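Local coordinates for probable endonuclease 4 (Thermotoga maritima, PDB 4HNO), which probably cleaves phosphodiester bonds at apurinic or apyrimidinic sites in DNA, as a metal-dependent endonuclease of base excision repair, at residues L79-K83 / D84-Q88; E92-K95 / K96-E99. One frame throughout, in Å; residues are numbered along the deposited sequence. Where two conformers were deposited one is given.

Overall arrangement
Both contacts belong to helix 84-104 of a TIM barrel, on the same side of the chain's centre. Interaction 1 is the turn that leads into the helix; interaction 2 lies further along it. Their centres are about 15 Å apart. They touch where Leu79 CD1 packs on Leu94 CD2 at 3.8 Å, so the entry loop is joined to the middle of the helix by a leucine pair. Neither contact supplies a metal ligand. The side chain of Leu79 is about 14 Å from a bound zinc ion. That of Glu97 is about 11 Å from one and about 7 Å from the side chain of His72, a zinc ligand.

Interaction 1: L79-K83 / D84-Q88; sequences LASPK and DDIWQ
The start of helix 84-104 is built here, with Lys83 at the N-cap position and an ST turn just before it. The first helical turn closes where Trp87 N donates to Lys83 O at 2.9 Å, with an N-H...O angle of 166°. In the ST turn, Ser81 OG accepts from the backbone N of Lys83 at 3.0 Å. OG lies opposite the backbone N of its own residue about the CA-CB bond (chi1 177°), which turns it toward the helix. There it also packs against Ile86, with OG 3.5 Å from CB. The CG2 methyl of Ile86 lies 3.7 Å from Ser81 CB. Further out, the tip of Ile86, CD1, rests near Lys83 CB. Trp87 reaches back to Leu79, earlier in the loop. Its chi1 of -174° swings the indole out so that CD1 meets Leu79 O at 3.1 Å. This oxygen sits at the ring edge and in the ring plane. Trp87 NE1 has a hydrogen bond to Arg127 O on helix 121-136, which ties the indole to the neighbouring helix. Arg127 also uses NH1 to bond Ala80 O. A water accepts from Asp84 N at 2.9 Å and gives a weak bond to Pro82 O, bridging the two. One turn on, Gln88 NE2 donates to Asp84 OD2 at 2.8 Å. The carboxylate oxygen is met on its syn side, and lies nearly in the amide plane of Gln88. The chemistry implies a helix start held by polar groups in turn: the serine hydroxyl takes the N-H of Lys83, the water takes that of Asp84, and Lys83 O receives that of Trp87.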
loop_
_atom_site.group_PDB
_atom_site.type_symbol
_atom_site.label_atom_id
_atom_site.label_comp_id
_atom_site.label_asym_id
_atom_site.label_seq_id
_atom_site.Cartn_x
_atom_site.Cartn_y
_atom_site.Cartn_z
ATOM N N LEU A 79 13.794 -5.132 -5.731
ATOM C CA LEU A 79 14.530 -4.369 -6.733
ATOM C C LEU A 79 15.793 -3.701 -6.190
ATOM O O LEU A 79 16.559 -3.152 -6.969
ATOM C CB LEU A 79 13.645 -3.289 -7.349
ATOM C CG LEU A 79 12.419 -3.761 -8.128
ATOM C CD1 LEU A 79 11.651 -2.522 -8.613
ATOM C CD2 LEU A 79 12.785 -4.665 -9.282
ATOM N N ALA A 80 16.006 -3.748 -4.870
ATOM C CA ALA A 80 17.254 -3.256 -4.299
ATOM C C ALA A 80 18.269 -4.362 -4.075
ATOM O O ALA A 80 19.375 -4.083 -3.624
ATOM C CB ALA A 80 17.016 -2.520 -2.993
ATOM N N SER A 81 17.931 -5.604 -4.378
ATOM C CA SER A 81 18.821 -6.697 -4.040
ATOM C C SER A 81 20.176 -6.510 -4.683
ATOM O O SER A 81 20.267 -6.211 -5.873
ATOM C CB SER A 81 18.260 -8.019 -4.528
ATOM O OG SER A 81 19.185 -9.054 -4.249
ATOM N N PRO A 82 21.250 -6.765 -3.941
ATOM C CA PRO A 82 22.593 -6.744 -4.527
ATOM C C PRO A 82 22.945 -8.063 -5.219
ATOM O O PRO A 82 24.072 -8.204 -5.678
ATOM C CB PRO A 82 23.487 -6.511 -3.304
ATOM C CG PRO A 82 22.758 -7.219 -2.216
ATOM C CD PRO A 82 21.289 -6.963 -2.486
ATOM N N LYS A 83 22.015 -9.006 -5.251
ATOM C CA LYS A 83 22.183 -10.264 -5.952
ATOM C C LYS A 83 21.523 -10.143 -7.308
ATOM O O LYS A 83 20.314 -9.981 -7.419
ATOM C CB LYS A 83 21.565 -11.412 -5.155
ATOM C CG LYS A 83 21.991 -11.452 -3.685
ATOM C CD LYS A 83 23.491 -11.412 -3.454
ATOM C CE LYS A 83 23.825 -11.358 -1.962
ATOM N NZ LYS A 83 23.070 -12.360 -1.153
ATOM N N ASP A 84 22.308 -10.225 -8.363
ATOM C CA ASP A 84 21.759 -9.991 -9.685
ATOM C C ASP A 84 20.662 -10.984 -10.064
ATOM O O ASP A 84 19.727 -10.609 -10.757
ATOM C CB ASP A 84 22.870 -10.015 -10.714
ATOM C CG ASP A 84 22.359 -9.752 -12.099
ATOM O OD1 ASP A 84 21.851 -8.636 -12.327
ATOM O OD2 ASP A 84 22.413 -10.658 -12.944
ATOM N N ASP A 85 20.788 -12.238 -9.631
ATOM C CA ASP A 85 19.728 -13.231 -9.848
ATOM C C ASP A 85 18.396 -12.696 -9.359
ATOM O O ASP A 85 17.402 -12.672 -10.107
ATOM C CB ASP A 85 20.028 -14.541 -9.082
ATOM C CG ASP A 85 21.060 -15.409 -9.760
ATOM O OD1 ASP A 85 21.658 -14.965 -10.763
ATOM O OD2 ASP A 85 21.274 -16.542 -9.260
ATOM N N ILE A 86 18.390 -12.317 -8.081
ATOM C CA ILE A 86 17.184 -11.853 -7.426
ATOM C C ILE A 86 16.697 -10.576 -8.112
ATOM O O ILE A 86 15.494 -10.418 -8.362
ATOM C CB ILE A 86 17.399 -11.629 -5.913
ATOM C CG1 ILE A 86 17.668 -12.955 -5.186
ATOM C CG2 ILE A 86 16.204 -10.951 -5.303
ATOM C CD1 ILE A 86 17.957 -12.809 -3.690
ATOM N N TRP A 87 17.599 -9.666 -8.444
ATOM C CA TRP A 87 17.187 -8.435 -9.098
ATOM C C TRP A 87 16.486 -8.721 -10.438
ATOM O O TRP A 87 15.406 -8.205 -10.708
ATOM C CB TRP A 87 18.403 -7.519 -9.266
ATOM C CG TRP A 87 18.039 -6.177 -9.798
ATOM C CD1 TRP A 87 17.665 -5.100 -9.075
ATOM C CD2 TRP A 87 17.963 -5.788 -11.163
ATOM N NE1 TRP A 87 17.361 -4.061 -9.905
ATOM C CE2 TRP A 87 17.537 -4.455 -11.197
ATOM C CE3 TRP A 87 18.224 -6.445 -12.374
ATOM C CZ2 TRP A 87 17.385 -3.747 -12.381
ATOM C CZ3 TRP A 87 18.052 -5.752 -13.551
ATOM C CH2 TRP A 87 17.638 -4.409 -13.548
ATOM N N GLN A 88 17.115 -9.534 -11.276
ATOM C CA GLN A 88 16.521 -9.834 -12.581
ATOM C C GLN A 88 15.179 -10.533 -12.458
ATOM O O GLN A 88 14.228 -10.195 -13.165
ATOM C CB GLN A 88 17.440 -10.705 -13.424
ATOM C CG GLN A 88 18.674 -10.001 -13.964
ATOM C CD GLN A 88 19.259 -10.819 -15.096
ATOM O OE1 GLN A 88 18.557 -11.168 -16.039
ATOM N NE2 GLN A 88 20.533 -11.149 -15.015
HETATM O O HOH W 1 25.157 -10.266 -8.113
#

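Interaction 2: E92-K95 / K96-E99; sequences ELLK and KEVE
Residues 92-99 form a regular alpha-helical run in which four successive i to i+4 bonds join 92-95 to 96-99. Glu97 N to Leu93 O is the shortest at 2.8 Å, and Lys96 N to Glu92 O the longest at 3.1 Å. The run belongs to helix 84-104, the crossover helix of the beta-alpha-beta unit between strands 69-72 and 108-115 of the TIM barrel. On the buried face, Leu94 and Glu97 cross obliquely. The CD1 methyl of Leu94 meets Glu97 OE2 at 3.4 Å. Glu97 CG is opposite its own carbonyl carbon (chi1 -69°), and the chain then runs extended. This places CG 3.4 Å from Leu93 O and carries the carboxylate away from the helix. Its oxygens are held by other parts of the chain: OE2 bonds to Ser73 OG, and OE1 to His37 NE2 and Gly74 N. Through Ser73 and Gly74, the two residues after the zinc ligand His72, Glu97 probably helps fix the loop after strand 69-72. Leu94 and Val98 both pack on Leu109 of strand 108-115 and on Val135 of helix 121-136. Val98 CG2 also approaches Leu94 O at 3.4 Å. On the outer side, Glu92 and Lys95 form an i to i+3 salt bridge: the extended lysine chain brings NZ to the syn side of Glu92 OE2, at 2.9 Å and 21° out of the carboxylate plane.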
loop_
_atom_site.group_PDB
_atom_site.type_symbol
_atom_site.label_atom_id
_atom_site.label_comp_id
_atom_site.label_asym_id
_atom_site.label_seq_id
_atom_site.Cartn_x
_atom_site.Cartn_y
_atom_site.Cartn_z
ATOM N N GLU A 92 11.374 -9.217 -13.689
ATOM C CA GLU A 92 10.475 -9.952 -14.561
ATOM C C GLU A 92 9.156 -10.272 -13.877
ATOM O O GLU A 92 8.104 -10.223 -14.508
ATOM C CB GLU A 92 11.141 -11.207 -15.117
ATOM C CG GLU A 92 12.309 -10.893 -16.046
ATOM C CD GLU A 92 11.936 -9.998 -17.216
ATOM O OE1 GLU A 92 10.891 -10.255 -17.854
ATOM O OE2 GLU A 92 12.667 -9.002 -17.466
ATOM N N LEU A 93 9.191 -10.602 -12.592
ATOM C CA LEU A 93 7.947 -10.884 -11.900
ATOM C C LEU A 93 7.130 -9.603 -11.720
ATOM O O LEU A 93 5.911 -9.633 -11.824
ATOM C CB LEU A 93 8.189 -11.590 -10.563
ATOM C CG LEU A 93 6.920 -12.006 -9.816
ATOM C CD1 LEU A 93 6.025 -12.894 -10.639
ATOM C CD2 LEU A 93 7.305 -12.670 -8.506
ATOM N N LEU A 94 7.797 -8.475 -11.478
ATOM C CA LEU A 94 7.057 -7.220 -11.359
ATOM C C LEU A 94 6.391 -6.848 -12.684
ATOM O O LEU A 94 5.258 -6.369 -12.677
ATOM C CB LEU A 94 7.987 -6.127 -10.849
ATOM C CG LEU A 94 7.305 -4.837 -10.421
ATOM C CD1 LEU A 94 6.279 -5.042 -9.357
ATOM C CD2 LEU A 94 8.356 -3.845 -9.928
ATOM N N LYS A 95 7.058 -7.089 -13.813
ATOM C CA LYS A 95 6.408 -6.879 -15.103
ATOM C C LYS A 95 5.150 -7.736 -15.212
ATOM O O LYS A 95 4.111 -7.270 -15.675
ATOM C CB LYS A 95 7.331 -7.212 -16.276
ATOM C CG LYS A 95 8.480 -6.275 -16.554
ATOM C CD LYS A 95 9.426 -6.820 -17.634
ATOM C CE LYS A 95 10.635 -5.962 -17.828
ATOM N NZ LYS A 95 11.599 -6.625 -18.734
ATOM N N LYS A 96 5.254 -9.007 -14.821
ATOM C CA LYS A 96 4.088 -9.880 -14.831
ATOM C C LYS A 96 2.980 -9.354 -13.908
ATOM O O LYS A 96 1.819 -9.362 -14.278
ATOM C CB LYS A 96 4.505 -11.307 -14.462
ATOM C CG LYS A 96 3.362 -12.250 -14.144
ATOM C CD LYS A 96 2.271 -12.417 -15.189
ATOM C CE LYS A 96 2.734 -12.968 -16.515
ATOM N NZ LYS A 96 3.344 -14.311 -16.357
ATOM N N GLU A 97 3.348 -8.869 -12.719
ATOM C CA GLU A 97 2.320 -8.313 -11.842
ATOM C C GLU A 97 1.639 -7.104 -12.469
ATOM O O GLU A 97 0.427 -6.952 -12.323
ATOM C CB GLU A 97 2.931 -7.950 -10.492
ATOM C CG GLU A 97 3.358 -9.148 -9.684
ATOM C CD GLU A 97 3.904 -8.732 -8.295
ATOM O OE1 GLU A 97 3.942 -9.582 -7.396
ATOM O OE2 GLU A 97 4.295 -7.544 -8.161
ATOM N N VAL A 98 2.392 -6.255 -13.152
ATOM C CA VAL A 98 1.772 -5.147 -13.879
ATOM C C VAL A 98 0.785 -5.671 -14.910
ATOM O O VAL A 98 -0.313 -5.141 -15.056
ATOM C CB VAL A 98 2.848 -4.243 -14.518
ATOM C CG1 VAL A 98 2.219 -3.285 -15.526
ATOM C CG2 VAL A 98 3.604 -3.483 -13.437
ATOM N N GLU A 99 1.166 -6.722 -15.635
ATOM C CA GLU A 99 0.281 -7.272 -16.626
ATOM C C GLU A 99 -0.949 -7.941 -16.017
ATOM O O GLU A 99 -2.027 -7.892 -16.622
ATOM C CB GLU A 99 1.066 -8.154 -17.570
ATOM C CG GLU A 99 2.058 -7.287 -18.430
ATOM C CD GLU A 99 1.345 -6.194 -19.295
ATOM O OE1 GLU A 99 0.416 -6.554 -20.054
ATOM O OE2 GLU A 99 1.679 -4.996 -19.216
#